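Local structure of glycosyl hydrolases family 2, sugar binding domain protein (Bacteroides uniformis str. 3978 T3 ii, 6D1P) at residues A201-E210 against I222-L231; V420-W431 against D458-C468. The protein is a beta-glucuronidase from a human gut bacterium, a family 2 glycoside hydrolase that probably releases glucuronic acid from its O-glycosidic conjugates. All blocks are in the same frame, centred on the assembly; numbering follows the deposited sequence.

Contact 1: residues A201-E210 against I222-L231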
# COMPACT_ATOMS: atom_id res chain seq x y z
N ALA A 201 41.11 -10.85 12.71
CA ALA A 201 41.41 -11.55 11.46
C ALA A 201 41.25 -13.05 11.61
O ALA A 201 40.81 -13.74 10.68
CB ALA A 201 42.84 -11.22 11.01
N VAL A 202 41.59 -13.58 12.78
CA VAL A 202 41.36 -14.98 13.12
C VAL A 202 40.41 -15.01 14.30
O VAL A 202 40.58 -14.25 15.26
CB VAL A 202 42.68 -15.71 13.42
CG1 VAL A 202 42.42 -17.09 14.01
CG2 VAL A 202 43.51 -15.84 12.14
N HIS A 203 39.39 -15.86 14.22
CA HIS A 203 38.19 -15.75 15.03
C HIS A 203 37.53 -17.11 15.09
O HIS A 203 37.81 -17.99 14.28
CB HIS A 203 37.22 -14.73 14.42
CG HIS A 203 36.98 -14.97 12.96
ND1 HIS A 203 37.65 -14.27 11.97
CD2 HIS A 203 36.21 -15.87 12.32
CE1 HIS A 203 37.28 -14.72 10.79
NE2 HIS A 203 36.40 -15.69 10.97
N PHE A 204 36.62 -17.27 16.05
CA PHE A 204 35.80 -18.47 16.08
C PHE A 204 34.76 -18.40 14.97
O PHE A 204 34.03 -17.41 14.85
CB PHE A 204 35.11 -18.62 17.44
CG PHE A 204 36.05 -18.48 18.59
CD1 PHE A 204 37.01 -19.44 18.85
CD2 PHE A 204 35.96 -17.38 19.43
CE1 PHE A 204 37.87 -19.31 19.91
CE2 PHE A 204 36.82 -17.25 20.51
CZ PHE A 204 37.78 -18.21 20.75
N GLU A 205 34.69 -19.46 14.16
CA GLU A 205 33.63 -19.56 13.18
C GLU A 205 32.46 -20.38 13.73
O GLU A 205 31.31 -19.92 13.72
CB GLU A 205 34.16 -20.17 11.87
CG GLU A 205 33.37 -19.76 10.64
CD GLU A 205 34.24 -19.62 9.40
OE1 GLU A 205 34.52 -18.46 8.99
OE2 GLU A 205 34.65 -20.65 8.83
N GLN A 206 32.74 -21.56 14.27
CA GLN A 206 31.69 -22.43 14.79
C GLN A 206 32.19 -23.13 16.04
O GLN A 206 33.37 -23.47 16.16
CB GLN A 206 31.27 -23.44 13.72
CG GLN A 206 29.92 -24.11 13.95
CD GLN A 206 29.48 -24.95 12.77
OE1 GLN A 206 28.34 -24.86 12.31
NE2 GLN A 206 30.40 -25.79 12.25
N ILE A 207 31.28 -23.34 16.99
CA ILE A 207 31.58 -24.03 18.25
C ILE A 207 30.45 -24.98 18.59
O ILE A 207 29.40 -24.57 19.11
CB ILE A 207 31.82 -23.03 19.40
CG1 ILE A 207 33.11 -22.23 19.15
CG2 ILE A 207 31.86 -23.74 20.78
CD1 ILE A 207 33.62 -21.51 20.36
N ARG A 208 30.65 -26.26 18.32
CA ARG A 208 29.62 -27.27 18.51
C ARG A 208 29.89 -28.02 19.80
O ARG A 208 31.02 -28.45 20.06
CB ARG A 208 29.60 -28.21 17.30
CG ARG A 208 28.81 -29.50 17.46
CD ARG A 208 29.38 -30.55 16.49
NE ARG A 208 28.45 -31.65 16.24
CZ ARG A 208 28.30 -32.22 15.05
NH1 ARG A 208 29.00 -31.77 14.02
NH2 ARG A 208 27.43 -33.22 14.89
N ILE A 209 28.86 -28.18 20.63
CA ILE A 209 29.00 -28.74 21.96
C ILE A 209 27.96 -29.83 22.12
O ILE A 209 26.75 -29.55 22.14
CB ILE A 209 28.83 -27.67 23.06
CG1 ILE A 209 29.84 -26.55 22.86
CG2 ILE A 209 29.01 -28.29 24.43
CD1 ILE A 209 29.80 -25.51 23.95
N GLU A 210 28.41 -31.08 22.23
CA GLU A 210 27.53 -32.23 22.40
C GLU A 210 27.77 -32.82 23.78
O GLU A 210 28.74 -33.54 24.01
CB GLU A 210 27.76 -33.26 21.31
CG GLU A 210 27.59 -32.73 19.89
CD GLU A 210 27.51 -33.86 18.88
OE1 GLU A 210 27.26 -35.01 19.29
OE2 GLU A 210 27.71 -33.60 17.68
N ILE A 222 31.46 -34.51 27.18
CA ILE A 222 31.36 -33.25 26.46
C ILE A 222 32.31 -33.34 25.29
O ILE A 222 33.52 -33.18 25.46
CB ILE A 222 31.70 -32.04 27.34
CG1 ILE A 222 30.93 -32.07 28.66
CG2 ILE A 222 31.41 -30.74 26.58
CD1 ILE A 222 31.37 -31.01 29.65
N SER A 223 31.78 -33.56 24.10
CA SER A 223 32.58 -33.43 22.89
C SER A 223 32.43 -32.01 22.36
O SER A 223 31.31 -31.50 22.26
CB SER A 223 32.15 -34.47 21.85
OG SER A 223 32.72 -34.17 20.59
N ILE A 224 33.55 -31.36 22.05
CA ILE A 224 33.56 -29.97 21.63
C ILE A 224 34.37 -29.85 20.35
O ILE A 224 35.56 -30.17 20.32
CB ILE A 224 34.13 -29.04 22.71
CG1 ILE A 224 33.22 -29.05 23.93
CG2 ILE A 224 34.25 -27.63 22.20
CD1 ILE A 224 33.62 -28.06 24.97
N ASP A 225 33.72 -29.36 19.29
CA ASP A 225 34.35 -29.13 17.99
C ASP A 225 34.37 -27.64 17.70
O ASP A 225 33.34 -26.97 17.80
CB ASP A 225 33.62 -29.87 16.88
CG ASP A 225 33.47 -31.35 17.17
OD1 ASP A 225 34.46 -31.96 17.64
OD2 ASP A 225 32.37 -31.91 16.94
N ILE A 226 35.54 -27.13 17.33
CA ILE A 226 35.77 -25.70 17.17
C ILE A 226 36.42 -25.45 15.82
O ILE A 226 37.44 -26.07 15.49
CB ILE A 226 36.66 -25.15 18.29
CG1 ILE A 226 35.92 -25.21 19.62
CG2 ILE A 226 37.10 -23.72 17.97
CD1 ILE A 226 36.58 -24.42 20.71
N ALA A 227 35.85 -24.52 15.05
CA ALA A 227 36.35 -24.16 13.74
C ALA A 227 36.74 -22.68 13.71
O ALA A 227 36.04 -21.84 14.28
CB ALA A 227 35.31 -24.44 12.66
N PHE A 228 37.84 -22.38 13.03
CA PHE A 228 38.40 -21.03 12.98
C PHE A 228 38.36 -20.46 11.57
O PHE A 228 38.66 -21.16 10.60
CB PHE A 228 39.86 -21.00 13.49
CG PHE A 228 39.99 -21.19 14.97
CD1 PHE A 228 40.19 -22.46 15.51
CD2 PHE A 228 39.91 -20.10 15.83
CE1 PHE A 228 40.31 -22.64 16.88
CE2 PHE A 228 40.04 -20.27 17.21
CZ PHE A 228 40.24 -21.54 17.73
N GLY A 229 38.00 -19.18 11.47
CA GLY A 229 38.14 -18.43 10.24
C GLY A 229 39.42 -17.61 10.25
O GLY A 229 39.96 -17.27 11.29
N GLY A 230 39.88 -17.26 9.07
CA GLY A 230 41.26 -16.88 8.94
C GLY A 230 42.07 -18.15 8.79
O GLY A 230 41.53 -19.25 8.62
N LEU A 231 43.39 -17.99 8.89
CA LEU A 231 44.37 -19.05 8.57
C LEU A 231 44.42 -19.31 7.06
O LEU A 231 45.34 -18.86 6.37
CB LEU A 231 44.06 -20.35 9.31
CG LEU A 231 43.60 -20.18 10.76
CD1 LEU A 231 43.16 -21.50 11.37
CD2 LEU A 231 44.71 -19.55 11.54
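With chi1 of -50° and -72°, F204 and F228 each hold CG opposite the carbonyl carbon, which brings the two rings side by side, pointing the same way, with F204 CD1 3.5 Å from F228 CE2; they make an oblique pair, planes 42° apart. H203 instead tucks CG between its backbone N and carbonyl carbon; its ring folds over G229, whose O sits 3.7 Å above the ring centre. Glycine suits this place because no side chain holds the imidazole off the backbone, while H203 ND1 bonds to P200 O. The two strands form a beta hairpin in the immunoglobulin-like beta-sandwich domain of family 2 hydrolases. A classic beta bulge interrupts their antiparallel pairing: A227 O accepts a strong bond from E205 N (2.7 Å) and a weak one from Q206 N (3.3 Å). Beyond it, I207, I209, I224 and I226 line the inner face; I207 CG1 meets I226 CG1 at 4.1 Å, and strands 240-246, 284-292 and 295-303 complete this apolar core. On the other face R208 CD lies 3.3 Å from D225 OD2, but R208 NE stays 4.0 Å off, a long ion pair of charges only. R208 NE forms a salt bridge with E210 OE2, while D225 OD1 bonds to S265.

Contact 2: residues V420-W431 against D458-C468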
# COMPACT_ATOMS: atom_id res chain seq x y z
N VAL A 420 16.15 -28.33 22.87
CA VAL A 420 15.68 -28.82 21.58
C VAL A 420 15.83 -30.33 21.52
O VAL A 420 16.95 -30.86 21.62
CB VAL A 420 16.43 -28.16 20.42
CG1 VAL A 420 16.07 -28.86 19.13
CG2 VAL A 420 16.10 -26.66 20.36
N ILE A 421 14.72 -31.03 21.31
CA ILE A 421 14.75 -32.47 21.11
C ILE A 421 14.21 -32.89 19.75
O ILE A 421 14.48 -34.03 19.33
CB ILE A 421 13.99 -33.19 22.24
CG1 ILE A 421 12.57 -32.66 22.33
CG2 ILE A 421 14.68 -32.97 23.55
CD1 ILE A 421 11.71 -33.46 23.21
N LEU A 422 13.49 -32.04 19.03
CA LEU A 422 12.89 -32.45 17.77
C LEU A 422 13.17 -31.41 16.70
O LEU A 422 12.88 -30.23 16.89
CB LEU A 422 11.38 -32.67 17.90
CG LEU A 422 10.97 -33.92 18.68
CD1 LEU A 422 9.50 -33.89 19.01
CD2 LEU A 422 11.34 -35.20 17.93
N TRP A 423 13.76 -31.86 15.59
CA TRP A 423 13.82 -31.09 14.35
C TRP A 423 12.65 -31.50 13.48
O TRP A 423 12.55 -32.66 13.08
CB TRP A 423 15.12 -31.33 13.60
CG TRP A 423 16.40 -31.03 14.33
CD1 TRP A 423 17.46 -31.87 14.49
CD2 TRP A 423 16.76 -29.80 14.98
NE1 TRP A 423 18.46 -31.25 15.20
CE2 TRP A 423 18.06 -29.98 15.51
CE3 TRP A 423 16.12 -28.57 15.16
CZ2 TRP A 423 18.71 -28.97 16.22
CZ3 TRP A 423 16.78 -27.57 15.86
CH2 TRP A 423 18.06 -27.77 16.37
N GLY A 424 11.75 -30.56 13.18
CA GLY A 424 10.65 -30.82 12.27
C GLY A 424 11.03 -30.53 10.82
O GLY A 424 11.74 -29.57 10.53
N LEU A 425 10.57 -31.39 9.91
CA LEU A 425 10.92 -31.25 8.50
C LEU A 425 9.84 -30.59 7.65
O LEU A 425 10.13 -30.16 6.54
CB LEU A 425 11.27 -32.61 7.89
CG LEU A 425 12.25 -33.45 8.72
CD1 LEU A 425 12.37 -34.86 8.14
CD2 LEU A 425 13.62 -32.78 8.83
N GLY A 426 8.61 -30.50 8.15
CA GLY A 426 7.57 -29.83 7.39
C GLY A 426 6.24 -30.00 8.07
O GLY A 426 6.09 -30.80 9.01
N ASN A 427 5.26 -29.24 7.59
CA ASN A 427 3.93 -29.21 8.19
C ASN A 427 2.88 -29.27 7.09
O ASN A 427 2.92 -28.48 6.14
CB ASN A 427 3.75 -27.95 9.04
CG ASN A 427 2.39 -27.86 9.65
OD1 ASN A 427 2.00 -28.70 10.49
ND2 ASN A 427 1.63 -26.85 9.23
N GLU A 428 1.93 -30.19 7.24
CA GLU A 428 0.84 -30.38 6.29
C GLU A 428 1.34 -30.38 4.85
O GLU A 428 0.85 -29.67 3.97
CB GLU A 428 -0.24 -29.31 6.52
CG GLU A 428 -0.83 -29.43 7.95
CD GLU A 428 -2.00 -28.51 8.23
OE1 GLU A 428 -2.30 -27.60 7.42
OE2 GLU A 428 -2.64 -28.71 9.30
N ASN A 429 2.36 -31.20 4.60
CA ASN A 429 2.83 -31.30 3.23
C ASN A 429 1.88 -32.10 2.33
O ASN A 429 2.16 -32.27 1.15
CB ASN A 429 4.23 -31.88 3.19
CG ASN A 429 5.23 -31.03 3.94
OD1 ASN A 429 5.67 -31.40 5.03
ND2 ASN A 429 5.57 -29.87 3.38
N ASP A 430 0.78 -32.60 2.87
CA ASP A 430 -0.25 -33.20 2.05
C ASP A 430 -1.24 -32.17 1.50
O ASP A 430 -2.23 -32.57 0.87
CB ASP A 430 -0.99 -34.26 2.85
CG ASP A 430 -1.65 -33.68 4.09
OD1 ASP A 430 -1.53 -32.44 4.32
OD2 ASP A 430 -2.30 -34.46 4.84
N TRP A 431 -1.04 -30.88 1.77
CA TRP A 431 -1.97 -29.84 1.32
C TRP A 431 -1.51 -29.30 -0.04
O TRP A 431 -0.49 -28.61 -0.10
CB TRP A 431 -2.04 -28.73 2.35
CG TRP A 431 -3.25 -27.89 2.26
CD1 TRP A 431 -3.77 -27.34 1.13
CD2 TRP A 431 -4.10 -27.47 3.34
NE1 TRP A 431 -4.91 -26.64 1.42
CE2 TRP A 431 -5.13 -26.69 2.78
CE3 TRP A 431 -4.09 -27.69 4.72
CZ2 TRP A 431 -6.14 -26.12 3.55
CZ3 TRP A 431 -5.11 -27.13 5.48
CH2 TRP A 431 -6.13 -26.37 4.89
N ASP A 458 22.91 -34.01 12.68
CA ASP A 458 22.77 -34.07 14.14
C ASP A 458 22.16 -35.40 14.53
O ASP A 458 20.94 -35.53 14.70
CB ASP A 458 21.94 -32.91 14.68
CG ASP A 458 21.70 -33.01 16.19
OD1 ASP A 458 22.47 -33.71 16.90
OD2 ASP A 458 20.72 -32.41 16.67
N PRO A 459 22.99 -36.43 14.69
CA PRO A 459 22.46 -37.74 15.10
C PRO A 459 21.82 -37.75 16.48
O PRO A 459 21.09 -38.70 16.78
CB PRO A 459 23.69 -38.65 15.06
CG PRO A 459 24.67 -37.94 14.22
CD PRO A 459 24.43 -36.48 14.43
N THR A 460 22.06 -36.72 17.31
CA THR A 460 21.61 -36.77 18.70
C THR A 460 20.14 -36.41 18.88
O THR A 460 19.65 -36.44 20.02
CB THR A 460 22.45 -35.85 19.61
OG1 THR A 460 22.01 -34.48 19.47
CG2 THR A 460 23.94 -35.94 19.29
N ARG A 461 19.42 -36.05 17.82
CA ARG A 461 18.03 -35.62 17.97
C ARG A 461 17.14 -36.34 16.97
O ARG A 461 17.62 -36.93 16.00
CB ARG A 461 17.92 -34.11 17.81
CG ARG A 461 18.63 -33.34 18.92
CD ARG A 461 18.28 -31.87 18.84
NE ARG A 461 18.89 -31.05 19.89
CZ ARG A 461 20.16 -30.69 19.91
NH1 ARG A 461 21.00 -31.11 18.97
NH2 ARG A 461 20.61 -29.93 20.89
N SER A 462 15.84 -36.32 17.24
CA SER A 462 14.88 -36.98 16.37
C SER A 462 14.23 -35.99 15.40
O SER A 462 14.02 -34.82 15.72
CB SER A 462 13.80 -37.69 17.19
OG SER A 462 14.36 -38.81 17.85
N THR A 463 13.91 -36.50 14.21
CA THR A 463 13.13 -35.76 13.23
C THR A 463 11.65 -36.02 13.44
O THR A 463 11.24 -37.10 13.89
CB THR A 463 13.51 -36.16 11.80
OG1 THR A 463 13.16 -37.52 11.56
CG2 THR A 463 14.99 -35.97 11.56
N ALA A 464 10.84 -35.00 13.14
CA ALA A 464 9.39 -35.10 13.18
C ALA A 464 8.81 -34.41 11.94
O ALA A 464 9.48 -33.61 11.29
CB ALA A 464 8.83 -34.46 14.47
N ILE A 465 7.55 -34.76 11.61
CA ILE A 465 6.69 -33.92 10.77
C ILE A 465 5.27 -34.02 11.32
O ILE A 465 4.97 -34.83 12.19
CB ILE A 465 6.69 -34.31 9.28
CG1 ILE A 465 6.17 -35.74 9.10
CG2 ILE A 465 8.07 -34.07 8.65
CD1 ILE A 465 6.12 -36.23 7.66
N ARG A 466 4.39 -33.19 10.76
CA ARG A 466 2.98 -33.15 11.14
C ARG A 466 2.10 -33.26 9.91
O ARG A 466 2.28 -32.52 8.94
CB ARG A 466 2.62 -31.87 11.92
CG ARG A 466 1.17 -31.92 12.44
CD ARG A 466 0.65 -30.66 13.11
NE ARG A 466 -0.80 -30.79 13.24
CZ ARG A 466 -1.66 -30.40 12.31
NH1 ARG A 466 -1.21 -29.81 11.21
NH2 ARG A 466 -2.96 -30.58 12.48
N ARG A 467 1.14 -34.19 9.95
CA ARG A 467 0.07 -34.33 8.96
C ARG A 467 0.63 -34.49 7.54
O ARG A 467 0.59 -33.58 6.71
CB ARG A 467 -0.89 -33.14 8.99
CG ARG A 467 -2.28 -33.50 8.55
CD ARG A 467 -3.12 -32.30 8.22
NE ARG A 467 -2.99 -31.95 6.80
CZ ARG A 467 -3.84 -31.15 6.16
NH1 ARG A 467 -4.86 -30.64 6.83
NH2 ARG A 467 -3.70 -30.89 4.86
N CYS A 468 1.14 -35.70 7.28
CA CYS A 468 1.46 -36.11 5.91
C CYS A 468 1.50 -37.64 5.94
O CYS A 468 2.56 -38.23 6.11
CB CYS A 468 2.76 -35.53 5.39
SG CYS A 468 2.99 -35.93 3.61
O HOH W 1 3.89 -32.72 6.59
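Strand 420-432, helix 440-457 and strand 462-466 make a beta-alpha-beta crossover of the TIM barrel, whose parallel strands meet here. W423 N takes S462 O, A464 N takes W423 O and L425 N takes A464 O (2.8 Å), before a beta bulge shifts the register by one residue. Past it lie N427 and E428, consistent with the Asn-Glu pair that clan GH-A enzymes carry at the end of the fourth barrel strand. R466, extended from CG to NE, brings NH1 to E428 OE2 (2.6 Å) on its anti side, and the same NH1 weakly reaches N427 OD1. R391 pairs with E428 OE1. R467 lays its guanidinium over the E428 carboxylate, planes 18° apart, and grips D430 side-on, NE at 2.9 Å and NH2 at 2.7 Å from OD1. Arginine suits R467's place, its edge gripping one acid while a face lies over another. At the other end, R461's extended alkyl part sets CD over the face of W423 that also carries V420 CG1. R461 NE bonds to V420 O, and NH2 to R415 O and H417 O. W423 NE1 lies 2.9 Å from D458 OD2, on its anti lone pair; R461 NH1 meets that oxygen from above the carboxylate plane.

The centres of contacts 1 and 2 lie about 28 Å apart, yet the two meet directly: E210 OE1 of the hairpin packs 3.4 Å from T460 CG2, in the turn that leads into strand 462-466. The loop before strand 420-432 completes this junction between the beta-sandwich and the barrel. N416 bonds through its side-chain amide to I207 O and I209 N, while R415 packs on Q206 and R208 and offers its carbonyl to R461. All this happens at the entry end of the barrel strands. E428, whose OE2 bonds to a glycerol probably from the crystallisation liquor, stands at their exit, where TIM-barrel enzymes generally place their active sites; 29.3 Å separates T460 CG2 from E428 OE2.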